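Local coordinates for protein putative NADH Oxidase (Clostridium acetobutylicum, PDB 3E10) that binds flavin mononucleotide and probably acts as an FMN-dependent oxidoreductase of the nitroreductase family, at residues Ser58-Tyr63 / Lys124-Met129; Val112-Gln117 / Phe139-Val144; Glu52-Leu57 / Lys68-Ala73; Trp43-Leu48 / Ile74-Asp79. All coordinates share one frame; numbering follows the deposited sequence. Where two conformers were deposited one is given.

Interaction 1: Ser58-Tyr63 / Lys124-Met129; sequences SNFSKY and KNLKEM. With FMN (flavin mononucleotide), chain L; EDO (1,2-ethanediol), chain P.
Phe60, in the loop that follows helix 51-57, packs against Asn125, Leu126 and selenomethionine Met129 on one side of helix 120-129, a mixed polar and apolar loop-on-helix contact at the margin of the fold. One hydrogen bond crosses it: Asn125 ND2 donates to Phe60 O at 3.0 Å, nearly straight at 167°. The acceptor lies in the amide plane of Asn125, whereas the donor stands above the carbonyl plane of Phe60. Leu126 reaches the Phe60 ring obliquely, Leu126 CD2 lying 3.8 Å from Phe60 CG and forming an off-centre CH-pi contact. In the conformer given, Met129 comes in beside the ring's root, Met129 SE 4.0 Å from Phe60 CB and Met129 CE 3.9 Å from Asn59 CB. Ser61 CB lies over the centre of one ring face, and Val141 and Ala116 also pack on Phe60. Further along, Ser61 OG accepts from Tyr63 N at 3.0 Å, an ST turn, and Tyr63 O receives FMN N3 at 2.9 Å. The loop thus belongs to the flavin site, where a backbone carbonyl reads the pyrimidine edge of the isoalloxazine.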
# COMPACT_ATOMS: atom_id res chain seq x y z
N SER B 58 -18.53 -12.92 5.42
CA SER B 58 -18.24 -13.47 4.08
C SER B 58 -19.28 -13.08 3.05
O SER B 58 -19.00 -13.14 1.86
CB SER B 58 -18.09 -14.99 4.11
OG SER B 58 -19.33 -15.63 4.30
N ASN B 59 -20.47 -12.70 3.50
CA ASN B 59 -21.54 -12.34 2.58
C ASN B 59 -21.39 -10.94 1.97
O ASN B 59 -22.19 -10.56 1.10
CB ASN B 59 -22.90 -12.42 3.29
CG ASN B 59 -23.25 -13.84 3.71
OD1 ASN B 59 -23.06 -14.78 2.95
ND2 ASN B 59 -23.72 -14.00 4.94
N PHE B 60 -20.40 -10.18 2.42
CA PHE B 60 -20.30 -8.78 1.96
C PHE B 60 -19.92 -8.66 0.49
O PHE B 60 -20.21 -7.65 -0.15
CB PHE B 60 -19.37 -7.95 2.86
CG PHE B 60 -17.91 -7.86 2.38
CD1 PHE B 60 -17.51 -6.82 1.53
CD2 PHE B 60 -16.96 -8.78 2.83
CE1 PHE B 60 -16.19 -6.73 1.11
CE2 PHE B 60 -15.63 -8.69 2.44
CZ PHE B 60 -15.25 -7.65 1.58
N SER B 61 -19.27 -9.69 -0.03
CA SER B 61 -18.76 -9.72 -1.37
C SER B 61 -18.81 -11.14 -1.91
O SER B 61 -18.76 -12.08 -1.14
CB SER B 61 -17.31 -9.23 -1.27
OG SER B 61 -16.48 -9.65 -2.28
N LYS B 62 -18.80 -11.29 -3.22
CA LYS B 62 -18.74 -12.57 -3.86
C LYS B 62 -17.34 -13.18 -3.85
O LYS B 62 -17.16 -14.34 -4.17
CB LYS B 62 -19.21 -12.45 -5.32
N TYR B 63 -16.36 -12.38 -3.45
CA TYR B 63 -14.97 -12.78 -3.45
C TYR B 63 -14.37 -12.84 -2.04
O TYR B 63 -13.17 -12.72 -1.88
CB TYR B 63 -14.19 -11.86 -4.37
CG TYR B 63 -14.64 -12.01 -5.81
CD1 TYR B 63 -14.23 -13.09 -6.56
CD2 TYR B 63 -15.57 -11.15 -6.34
CE1 TYR B 63 -14.65 -13.26 -7.88
CE2 TYR B 63 -16.00 -11.31 -7.66
CZ TYR B 63 -15.53 -12.36 -8.42
OH TYR B 63 -15.97 -12.58 -9.71
N LYS B 124 -21.80 -0.78 0.86
CA LYS B 124 -23.14 -0.73 1.44
C LYS B 124 -23.32 -1.91 2.42
O LYS B 124 -23.81 -1.73 3.55
CB LYS B 124 -24.16 -0.77 0.30
CG LYS B 124 -25.65 -0.85 0.77
CD LYS B 124 -26.53 -0.74 -0.46
CE LYS B 124 -28.04 -0.64 -0.17
NZ LYS B 124 -28.52 -1.77 0.64
N ASN B 125 -22.91 -3.10 1.99
CA ASN B 125 -23.05 -4.27 2.87
C ASN B 125 -22.27 -4.12 4.18
O ASN B 125 -22.77 -4.43 5.24
CB ASN B 125 -22.60 -5.54 2.17
CG ASN B 125 -23.55 -6.00 1.09
OD1 ASN B 125 -24.73 -5.63 1.09
ND2 ASN B 125 -23.05 -6.81 0.18
N LEU B 126 -21.06 -3.56 4.11
CA LEU B 126 -20.25 -3.38 5.33
C LEU B 126 -20.82 -2.29 6.23
O LEU B 126 -20.85 -2.44 7.45
CB LEU B 126 -18.77 -3.10 4.96
CG LEU B 126 -18.01 -4.25 4.31
CD1 LEU B 126 -16.67 -3.81 3.78
CD2 LEU B 126 -17.87 -5.41 5.27
N LYS B 127 -21.30 -1.19 5.63
CA LYS B 127 -21.98 -0.15 6.39
C LYS B 127 -23.17 -0.71 7.16
O LYS B 127 -23.33 -0.39 8.33
CB LYS B 127 -22.45 1.00 5.49
CG LYS B 127 -21.31 1.94 5.08
CD LYS B 127 -21.73 3.06 4.17
CE LYS B 127 -20.51 3.81 3.64
N GLU B 128 -23.96 -1.54 6.49
CA GLU B 128 -25.18 -2.12 7.09
C GLU B 128 -24.84 -3.14 8.18
O GLU B 128 -25.44 -3.15 9.27
CB GLU B 128 -26.02 -2.75 5.97
CG GLU B 128 -26.79 -1.68 5.17
CD GLU B 128 -27.52 -2.16 3.90
OE1 GLU B 128 -27.64 -3.38 3.68
OE2 GLU B 128 -27.94 -1.28 3.11
N MSE B 129 -23.85 -3.98 7.91
CA MSE B 129 -23.47 -5.03 8.86
C MSE B 129 -23.00 -4.47 10.19
O MSE B 129 -23.28 -5.03 11.24
CB MSE B 129 -22.40 -5.93 8.24
CG MSE B 129 -22.97 -6.85 7.18
SE MSE B 129 -21.52 -7.69 6.17
CE MSE B 129 -22.33 -9.25 5.57
N1 FMN L . -8.53 -11.52 -3.46
C2 FMN L . -9.72 -12.14 -3.22
O2 FMN L . -9.76 -13.37 -3.11
N3 FMN L . -10.86 -11.39 -3.09
C4 FMN L . -10.89 -10.02 -3.27
O4 FMN L . -11.95 -9.38 -3.14
C4A FMN L . -9.67 -9.38 -3.50
N5 FMN L . -9.64 -8.02 -3.62
C5A FMN L . -8.41 -7.39 -3.79
C6 FMN L . -8.39 -6.00 -3.90
C7 FMN L . -7.18 -5.31 -4.07
C7M FMN L . -7.17 -3.83 -4.11
C8 FMN L . -5.99 -6.05 -4.10
C8M FMN L . -4.64 -5.32 -4.06
C9 FMN L . -6.03 -7.44 -3.99
C9A FMN L . -7.22 -8.13 -3.85
N10 FMN L . -7.28 -9.52 -3.76
C10 FMN L . -8.49 -10.15 -3.55
C1' FMN L . -6.03 -10.30 -3.80
C2' FMN L . -5.53 -10.43 -5.24
O2' FMN L . -6.32 -11.32 -6.02
C3' FMN L . -4.08 -10.94 -5.23
O3' FMN L . -3.27 -9.94 -4.64
C4' FMN L . -3.53 -11.32 -6.62
O4' FMN L . -4.21 -12.46 -7.14
C5' FMN L . -2.03 -11.60 -6.64
O5' FMN L . -1.69 -12.70 -5.79
P FMN L . -0.73 -12.47 -4.53
O1P FMN L . 0.53 -11.79 -5.02
O2P FMN L . -1.43 -11.60 -3.54
O3P FMN L . -0.45 -13.87 -4.03
C1 EDO P . -20.32 -7.76 -5.36
O1 EDO P . -19.78 -6.46 -5.34
C2 EDO P . -19.33 -8.60 -4.60
O2 EDO P . -18.68 -9.48 -5.51

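Interaction 2: Val112-Gln117 / Phe139-Val144; sequences VWLGAQ and FCVISV. With FMN (flavin mononucleotide), chain L.
Strands 112-115 and 139-144 run antiparallel at 149°, with Val112-Ser143 and Leu114-Val141 as hydrogen-bonded pairs and Trp113-Ile142 and Gly115-Cys140 as non-hydrogen-bonded ones. Leu114 N to Val141 O is short at 2.7 Å. Past the strand end, Phe139 O takes Gln117 N at 3.0 Å and, weakly, Ala116 N; Phe139 and Cys140 together face Leu76 in a classic beta bulge. On one side of the sheet Trp113 is central. Its first torsion (chi1 -178°) sets CG beside the carbonyl carbon and places the indole between two partners: FMN methyl C7M over one face, offset toward the rim, and Cys140 SG over the opposite face, 4.2 Å from the centroid of the Trp113 five-membered ring. Phe139 CZ meets CZ2 of Trp113 obliquely at 3.8 Å. A water in the indole plane accepts from Trp113 NE1 and Ala116 N, donates to Phe139 O at 2.8 Å, and sits over the Phe139 ring. The other side carries Val112, Leu114, Val141 and Ser143, whose OG is bonded to Tyr14 and Ser66. Gly115 N donates to FMN O4 at 3.3 Å. The chemistry is that of a wall of the flavin pocket: apolar surface lies against the isoalloxazine, a backbone N-H marks its carbonyl, and the shared water satisfies polar groups buried at the strand end.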
# COMPACT_ATOMS: atom_id res chain seq x y z
N VAL B 112 -5.39 -12.50 3.12
CA VAL B 112 -5.75 -11.96 1.82
C VAL B 112 -6.55 -10.67 2.01
O VAL B 112 -7.40 -10.54 2.90
CB VAL B 112 -6.53 -13.00 0.94
CG1 VAL B 112 -7.84 -13.45 1.64
CG2 VAL B 112 -6.83 -12.41 -0.45
N TRP B 113 -6.27 -9.71 1.12
CA TRP B 113 -7.01 -8.46 0.99
C TRP B 113 -8.29 -8.74 0.24
O TRP B 113 -8.25 -9.25 -0.88
CB TRP B 113 -6.10 -7.48 0.24
CG TRP B 113 -6.53 -6.11 -0.02
CD1 TRP B 113 -7.80 -5.59 -0.15
CD2 TRP B 113 -5.64 -5.02 -0.28
NE1 TRP B 113 -7.74 -4.24 -0.43
CE2 TRP B 113 -6.42 -3.88 -0.56
CE3 TRP B 113 -4.25 -4.91 -0.30
CZ2 TRP B 113 -5.85 -2.64 -0.83
CZ3 TRP B 113 -3.68 -3.70 -0.61
CH2 TRP B 113 -4.48 -2.58 -0.89
N LEU B 114 -9.41 -8.41 0.89
CA LEU B 114 -10.73 -8.55 0.29
C LEU B 114 -11.26 -7.15 -0.02
O LEU B 114 -11.66 -6.41 0.88
CB LEU B 114 -11.65 -9.33 1.23
CG LEU B 114 -11.12 -10.72 1.68
CD1 LEU B 114 -12.09 -11.33 2.71
CD2 LEU B 114 -10.86 -11.66 0.53
N GLY B 115 -11.21 -6.77 -1.29
CA GLY B 115 -11.53 -5.41 -1.69
C GLY B 115 -12.97 -5.04 -1.36
O GLY B 115 -13.89 -5.88 -1.43
N ALA B 116 -13.18 -3.79 -1.00
CA ALA B 116 -14.54 -3.25 -0.78
C ALA B 116 -14.72 -1.93 -1.52
O ALA B 116 -15.32 -1.89 -2.60
CB ALA B 116 -14.86 -3.16 0.72
N GLN B 117 -14.12 -0.86 -0.99
CA GLN B 117 -14.13 0.45 -1.63
C GLN B 117 -13.52 0.30 -3.04
O GLN B 117 -12.48 -0.32 -3.17
CB GLN B 117 -13.33 1.45 -0.82
CG GLN B 117 -13.06 2.79 -1.46
CD GLN B 117 -14.28 3.69 -1.55
OE1 GLN B 117 -15.37 3.34 -1.10
NE2 GLN B 117 -14.08 4.87 -2.11
N PHE B 139 -13.26 0.32 3.84
CA PHE B 139 -12.18 0.24 2.87
C PHE B 139 -11.98 -1.18 2.32
O PHE B 139 -12.07 -1.43 1.12
CB PHE B 139 -10.87 0.80 3.41
CG PHE B 139 -9.74 0.67 2.42
CD1 PHE B 139 -9.72 1.45 1.28
CD2 PHE B 139 -8.76 -0.30 2.55
CE1 PHE B 139 -8.71 1.33 0.35
CE2 PHE B 139 -7.75 -0.44 1.59
CZ PHE B 139 -7.72 0.36 0.51
N CYS B 140 -11.71 -2.13 3.22
CA CYS B 140 -11.50 -3.51 2.82
C CYS B 140 -11.65 -4.39 4.05
O CYS B 140 -11.76 -3.88 5.18
CB CYS B 140 -10.13 -3.73 2.16
SG CYS B 140 -8.72 -3.81 3.30
N VAL B 141 -11.65 -5.69 3.83
CA VAL B 141 -11.53 -6.67 4.92
C VAL B 141 -10.30 -7.50 4.63
O VAL B 141 -10.05 -7.84 3.48
CB VAL B 141 -12.76 -7.57 5.02
CG1 VAL B 141 -12.59 -8.60 6.14
CG2 VAL B 141 -14.06 -6.76 5.19
N ILE B 142 -9.52 -7.81 5.68
CA ILE B 142 -8.40 -8.75 5.57
C ILE B 142 -8.73 -9.99 6.40
O ILE B 142 -8.99 -9.89 7.59
CB ILE B 142 -7.08 -8.10 5.99
CG1 ILE B 142 -6.74 -6.90 5.06
CG2 ILE B 142 -5.92 -9.13 5.93
CD1 ILE B 142 -5.61 -6.08 5.48
N SER B 143 -8.80 -11.14 5.74
CA SER B 143 -8.98 -12.39 6.46
C SER B 143 -7.58 -12.92 6.76
O SER B 143 -6.67 -12.78 5.95
CB SER B 143 -9.81 -13.41 5.68
OG SER B 143 -9.23 -13.67 4.45
N VAL B 144 -7.41 -13.50 7.95
CA VAL B 144 -6.10 -13.88 8.46
C VAL B 144 -6.25 -15.23 9.19
O VAL B 144 -7.23 -15.48 9.88
CB VAL B 144 -5.57 -12.85 9.47
CG1 VAL B 144 -4.16 -13.22 9.93
CG2 VAL B 144 -5.54 -11.43 8.89
N1 FMN L . -8.53 -11.52 -3.46
C2 FMN L . -9.72 -12.14 -3.22
O2 FMN L . -9.76 -13.37 -3.11
N3 FMN L . -10.86 -11.39 -3.09
C4 FMN L . -10.89 -10.02 -3.27
O4 FMN L . -11.95 -9.38 -3.14
C4A FMN L . -9.67 -9.38 -3.50
N5 FMN L . -9.64 -8.02 -3.62
C5A FMN L . -8.41 -7.39 -3.79
C6 FMN L . -8.39 -6.00 -3.90
C7 FMN L . -7.18 -5.31 -4.07
C7M FMN L . -7.17 -3.83 -4.11
C8 FMN L . -5.99 -6.05 -4.10
C8M FMN L . -4.64 -5.32 -4.06
C9 FMN L . -6.03 -7.44 -3.99
C9A FMN L . -7.22 -8.13 -3.85
N10 FMN L . -7.28 -9.52 -3.76
C10 FMN L . -8.49 -10.15 -3.55
C1' FMN L . -6.03 -10.30 -3.80
C2' FMN L . -5.53 -10.43 -5.24
O2' FMN L . -6.32 -11.32 -6.02
C3' FMN L . -4.08 -10.94 -5.23
O3' FMN L . -3.27 -9.94 -4.64
C4' FMN L . -3.53 -11.32 -6.62
O4' FMN L . -4.21 -12.46 -7.14
C5' FMN L . -2.03 -11.60 -6.64
O5' FMN L . -1.69 -12.70 -5.79
P FMN L . -0.73 -12.47 -4.53
O1P FMN L . 0.53 -11.79 -5.02
O2P FMN L . -1.43 -11.60 -3.54
O3P FMN L . -0.45 -13.87 -4.03
O HOH W 1 -10.36 -2.40 -0.94

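Interaction 3: Glu52-Leu57 / Lys68-Ala73; sequences ENIDKL and KTAPLA. With EDO (1,2-ethanediol), chain O.
Asp55 and Lys68 cross at a slant without closing a salt bridge, Asp55 OD1 remaining 4.4 Å from Lys68 NZ in the conformer given for the aspartate. In that conformer the carboxylate appears to rest against the lysine's root, where Asp55 OD1 lies 3.7 Å from both CA and CG of Lys68. Lys68 bends at its last torsion (chi4 -52°), and its ammonium is hydrogen-bonded to Ser58 OG. Arg51 is hydrogen-bonded to Ala70 O, and its ion pair with Asp55 is long and weak. Inward from the charges the contact turns apolar. Ile54 points from helix 51-57 into the turn made by Ala70 and Pro71, Ile54 CG2 3.6 Å from Ala70 O and Ile54 CD1 3.7 Å from Pro71 O. Ile54 CG1 lies 4.4 Å from Ala73 CB, and the same side chain also packs on Leu67 and Leu48. One helical turn further, Leu57 CD2 meets Ala73 CB at 3.9 Å, and Leu57 goes on to Val141, Leu126 and Met129. Helix 51-57 is thereby laid over the beginning of strand 72-79, where the chain enters the central sheet after the loop that carries Tyr63. A 1,2-ethanediol, probably from the crystallisation liquor, donates to Asn53 O at 2.8 Å. The union is therefore mainly hydrophobic, made by two branched side chains on a short helix, with the opposite charges at its border probably adding a modest, partly solvent-screened attraction.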
# COMPACT_ATOMS: atom_id res chain seq x y z
N GLU B 52 -19.17 -16.92 14.14
CA GLU B 52 -20.45 -16.63 13.53
C GLU B 52 -20.46 -15.27 12.80
O GLU B 52 -20.99 -15.13 11.70
CB GLU B 52 -21.55 -16.64 14.58
CG GLU B 52 -22.91 -16.40 14.01
N ASN B 53 -19.86 -14.26 13.43
CA ASN B 53 -19.79 -12.93 12.78
C ASN B 53 -18.85 -12.93 11.58
O ASN B 53 -19.13 -12.28 10.57
CB ASN B 53 -19.37 -11.87 13.78
CG ASN B 53 -20.44 -11.60 14.82
OD1 ASN B 53 -21.59 -11.99 14.65
ND2 ASN B 53 -20.07 -10.93 15.91
N ILE B 54 -17.75 -13.66 11.67
CA ILE B 54 -16.81 -13.78 10.54
C ILE B 54 -17.50 -14.46 9.35
O ILE B 54 -17.40 -14.01 8.20
CB ILE B 54 -15.51 -14.49 10.95
CG1 ILE B 54 -14.75 -13.71 12.02
CG2 ILE B 54 -14.59 -14.72 9.75
CD1 ILE B 54 -13.61 -14.54 12.71
N ASP B 55 -18.24 -15.53 9.61
CA ASP B 55 -18.94 -16.23 8.54
C ASP B 55 -20.00 -15.32 7.90
O ASP B 55 -20.17 -15.29 6.66
CB ASP B 55 -19.55 -17.53 9.08
CG ASP B 55 -19.86 -18.53 7.99
OD1 ASP B 55 -18.93 -19.17 7.45
OD2 ASP B 55 -21.05 -18.69 7.66
N LYS B 56 -20.72 -14.57 8.71
CA LYS B 56 -21.69 -13.60 8.23
C LYS B 56 -21.02 -12.58 7.32
O LYS B 56 -21.55 -12.19 6.29
CB LYS B 56 -22.35 -12.88 9.41
CG LYS B 56 -23.34 -11.78 9.03
CD LYS B 56 -23.88 -11.05 10.26
CE LYS B 56 -24.75 -9.87 9.87
NZ LYS B 56 -25.54 -9.40 11.04
N LEU B 57 -19.83 -12.15 7.74
CA LEU B 57 -19.09 -11.13 7.03
C LEU B 57 -18.68 -11.60 5.62
O LEU B 57 -18.58 -10.77 4.70
CB LEU B 57 -17.88 -10.73 7.88
CG LEU B 57 -16.97 -9.62 7.35
CD1 LEU B 57 -17.70 -8.28 7.23
CD2 LEU B 57 -15.71 -9.53 8.25
N LYS B 68 -14.87 -17.81 5.42
CA LYS B 68 -15.58 -18.97 5.94
C LYS B 68 -14.70 -19.90 6.78
O LYS B 68 -15.22 -20.68 7.59
CB LYS B 68 -16.25 -19.75 4.82
CG LYS B 68 -17.32 -18.92 4.09
CD LYS B 68 -18.04 -19.74 3.06
CE LYS B 68 -19.09 -18.92 2.34
NZ LYS B 68 -20.04 -18.23 3.28
N THR B 69 -13.39 -19.83 6.58
CA THR B 69 -12.45 -20.59 7.43
C THR B 69 -11.55 -19.73 8.30
O THR B 69 -10.81 -20.25 9.14
CB THR B 69 -11.60 -21.58 6.62
OG1 THR B 69 -10.76 -20.86 5.72
CG2 THR B 69 -12.48 -22.62 5.83
N ALA B 70 -11.60 -18.41 8.14
CA ALA B 70 -10.67 -17.54 8.83
C ALA B 70 -10.99 -17.45 10.31
O ALA B 70 -12.15 -17.22 10.67
CB ALA B 70 -10.72 -16.12 8.22
N PRO B 71 -9.99 -17.64 11.19
CA PRO B 71 -10.21 -17.36 12.59
C PRO B 71 -10.09 -15.90 13.01
O PRO B 71 -10.36 -15.57 14.18
CB PRO B 71 -9.05 -18.11 13.26
CG PRO B 71 -7.93 -17.99 12.24
CD PRO B 71 -8.66 -18.21 10.95
N LEU B 72 -9.69 -15.04 12.07
CA LEU B 72 -9.53 -13.63 12.35
C LEU B 72 -9.92 -12.85 11.10
O LEU B 72 -9.56 -13.24 9.99
CB LEU B 72 -8.06 -13.30 12.65
CG LEU B 72 -7.67 -11.84 12.92
CD1 LEU B 72 -8.35 -11.30 14.16
CD2 LEU B 72 -6.15 -11.73 13.07
N ALA B 73 -10.66 -11.78 11.31
CA ALA B 73 -10.89 -10.79 10.24
C ALA B 73 -10.61 -9.40 10.77
O ALA B 73 -10.92 -9.10 11.93
CB ALA B 73 -12.35 -10.86 9.73
C1 EDO O . -20.17 -8.99 10.75
O1 EDO O . -20.87 -10.16 10.36
C2 EDO O . -21.09 -8.15 11.63
O2 EDO O . -21.00 -8.64 12.96

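Interaction 4: Trp43-Leu48 / Ile74-Asp79; sequences WEFIVL and IVLLAD
Four backbone bonds tie strand 43-48 to strand 74-79: Glu44 N to Leu77 O and Leu77 N to Glu44 O are each 2.9 Å, while Ile46 N to Val75 O is 2.9 Å and Val75 N to Ile46 O 2.8 Å. These two hydrogen-bonded pairs alternate with the non-hydrogen-bonded pairs Trp43-Ala78, Phe45-Leu76 and Val47-Ile74. CA-H...O contacts reinforce the ladder, the shortest from Phe45 CA to Val75 O at 3.2 Å. The Glu44 carboxylate finds its partners outside the ladder: its OE1 is hydrogen-bonded to His164 of the second subunit, and its OE2 forms a salt bridge with Lys82, which also holds Asp79 OD2, so one lysine probably offsets both nearby acids. The strands cross at 148° in the four-stranded antiparallel sheet of the nitroreductase fold, strand 43-48 being outermost within its own chain; Phe45, Ile46 and Val47 also pair in parallel with a strand of the second subunit, extending that sheet across the dimer. On the side of Trp43, Phe45 and Leu76, the Phe45 ring meets Leu76 obliquely, Phe45 CE2 to Leu76 CG 3.9 Å. Ile74 CG2 lies beside Phe45 CD2; helix 21-32 packs on Phe45 and helix 89-106 on Leu76. On the other side Ile46 CG1 touches Leu77 CD1 at 3.8 Å, and Ile46 also packs on Val75. Farther along, Leu48 swings CD1 to within 3.8 Å of Val75 CG2, while Phe130 packs on Ile46 and Val75.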
# COMPACT_ATOMS: atom_id res chain seq x y z
N TRP B 43 -7.25 5.94 9.72
CA TRP B 43 -7.73 4.56 9.84
C TRP B 43 -8.41 4.21 11.16
O TRP B 43 -8.04 4.69 12.25
CB TRP B 43 -6.56 3.59 9.67
CG TRP B 43 -5.23 4.10 10.21
CD1 TRP B 43 -4.87 4.31 11.51
CD2 TRP B 43 -4.11 4.47 9.42
NE1 TRP B 43 -3.59 4.78 11.57
CE2 TRP B 43 -3.09 4.87 10.30
CE3 TRP B 43 -3.87 4.48 8.05
CZ2 TRP B 43 -1.84 5.34 9.83
CZ3 TRP B 43 -2.62 4.92 7.57
CH2 TRP B 43 -1.63 5.34 8.48
N GLU B 44 -9.37 3.32 11.04
CA GLU B 44 -10.05 2.64 12.16
C GLU B 44 -10.16 1.18 11.77
O GLU B 44 -10.26 0.88 10.60
CB GLU B 44 -11.48 3.21 12.32
CG GLU B 44 -11.54 4.69 12.72
CD GLU B 44 -11.20 4.96 14.17
OE1 GLU B 44 -11.01 3.98 14.96
OE2 GLU B 44 -11.10 6.17 14.54
N PHE B 45 -10.14 0.28 12.75
CA PHE B 45 -10.11 -1.15 12.51
C PHE B 45 -11.16 -1.85 13.37
O PHE B 45 -11.20 -1.63 14.58
CB PHE B 45 -8.72 -1.73 12.87
CG PHE B 45 -7.57 -1.00 12.23
CD1 PHE B 45 -6.98 0.06 12.85
CD2 PHE B 45 -7.13 -1.34 10.96
CE1 PHE B 45 -5.93 0.77 12.26
CE2 PHE B 45 -6.09 -0.65 10.37
CZ PHE B 45 -5.50 0.41 11.02
N ILE B 46 -11.93 -2.75 12.77
CA ILE B 46 -12.78 -3.66 13.55
C ILE B 46 -12.13 -5.05 13.47
O ILE B 46 -11.87 -5.58 12.40
CB ILE B 46 -14.22 -3.75 13.02
CG1 ILE B 46 -14.86 -2.38 12.88
CG2 ILE B 46 -15.08 -4.64 13.97
CD1 ILE B 46 -16.23 -2.39 12.15
N VAL B 47 -11.85 -5.61 14.64
CA VAL B 47 -11.17 -6.88 14.73
C VAL B 47 -12.21 -7.90 15.16
O VAL B 47 -12.87 -7.69 16.20
CB VAL B 47 -10.04 -6.81 15.77
CG1 VAL B 47 -9.41 -8.19 15.95
CG2 VAL B 47 -9.01 -5.72 15.36
N LEU B 48 -12.39 -8.95 14.36
CA LEU B 48 -13.34 -10.02 14.66
C LEU B 48 -12.64 -11.36 14.87
O LEU B 48 -11.79 -11.77 14.07
CB LEU B 48 -14.35 -10.20 13.55
CG LEU B 48 -15.28 -9.04 13.18
CD1 LEU B 48 -14.57 -8.01 12.24
CD2 LEU B 48 -16.55 -9.60 12.57
N ILE B 74 -10.02 -8.56 9.92
CA ILE B 74 -9.78 -7.15 10.29
C ILE B 74 -10.46 -6.30 9.22
O ILE B 74 -10.11 -6.38 8.04
CB ILE B 74 -8.28 -6.80 10.40
CG1 ILE B 74 -7.56 -7.79 11.33
CG2 ILE B 74 -8.11 -5.32 10.87
CD1 ILE B 74 -6.00 -7.65 11.36
N VAL B 75 -11.47 -5.53 9.64
CA VAL B 75 -12.14 -4.59 8.74
C VAL B 75 -11.40 -3.24 8.83
O VAL B 75 -11.27 -2.69 9.90
CB VAL B 75 -13.63 -4.42 9.08
CG1 VAL B 75 -14.36 -3.53 8.04
CG2 VAL B 75 -14.33 -5.78 9.20
N LEU B 76 -10.95 -2.74 7.68
CA LEU B 76 -10.25 -1.46 7.58
C LEU B 76 -11.28 -0.42 7.14
O LEU B 76 -11.98 -0.61 6.16
CB LEU B 76 -9.12 -1.53 6.55
CG LEU B 76 -7.77 -2.03 7.08
CD1 LEU B 76 -7.84 -3.47 7.52
CD2 LEU B 76 -6.68 -1.84 6.02
N LEU B 77 -11.30 0.69 7.88
CA LEU B 77 -12.21 1.78 7.68
C LEU B 77 -11.45 3.09 7.73
O LEU B 77 -10.40 3.14 8.36
CB LEU B 77 -13.26 1.78 8.80
CG LEU B 77 -13.94 0.47 9.26
CD1 LEU B 77 -14.55 0.68 10.67
CD2 LEU B 77 -15.03 0.17 8.34
N ALA B 78 -12.01 4.14 7.13
CA ALA B 78 -11.43 5.46 7.24
C ALA B 78 -12.47 6.43 7.75
O ALA B 78 -13.63 6.35 7.39
CB ALA B 78 -10.93 5.95 5.87
N ASP B 79 -12.05 7.37 8.58
CA ASP B 79 -12.95 8.37 9.15
C ASP B 79 -12.79 9.70 8.41
O ASP B 79 -11.70 10.29 8.40
CB ASP B 79 -12.59 8.57 10.61
CG ASP B 79 -13.51 9.53 11.33
OD1 ASP B 79 -14.42 10.11 10.70
OD2 ASP B 79 -13.31 9.71 12.55

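How the interactions relate
Interactions 2 and 4 are built on one antiparallel sheet, ordered 43-48, 72-79, 136-145, 110-115, and their centres lie about 10 Å apart; backbone bonds between strands 72-79 and 136-145 join them. Interaction 3 lies inside the chain loop closed by interaction 4 and shares strand 72-79 with it, centres about 15 Å apart. Interaction 1 sits about 12 Å from interaction 3 and 11 Å from interaction 2, centre to centre, touching both through Leu57 and Ala116; its segments alternate with those of interaction 2 along the chain. Interactions 1 and 2 both reach FMN, whereas interactions 2 and 4 meet the second subunit, so the sheet faces FMN and the second subunit, interaction 2 meeting both.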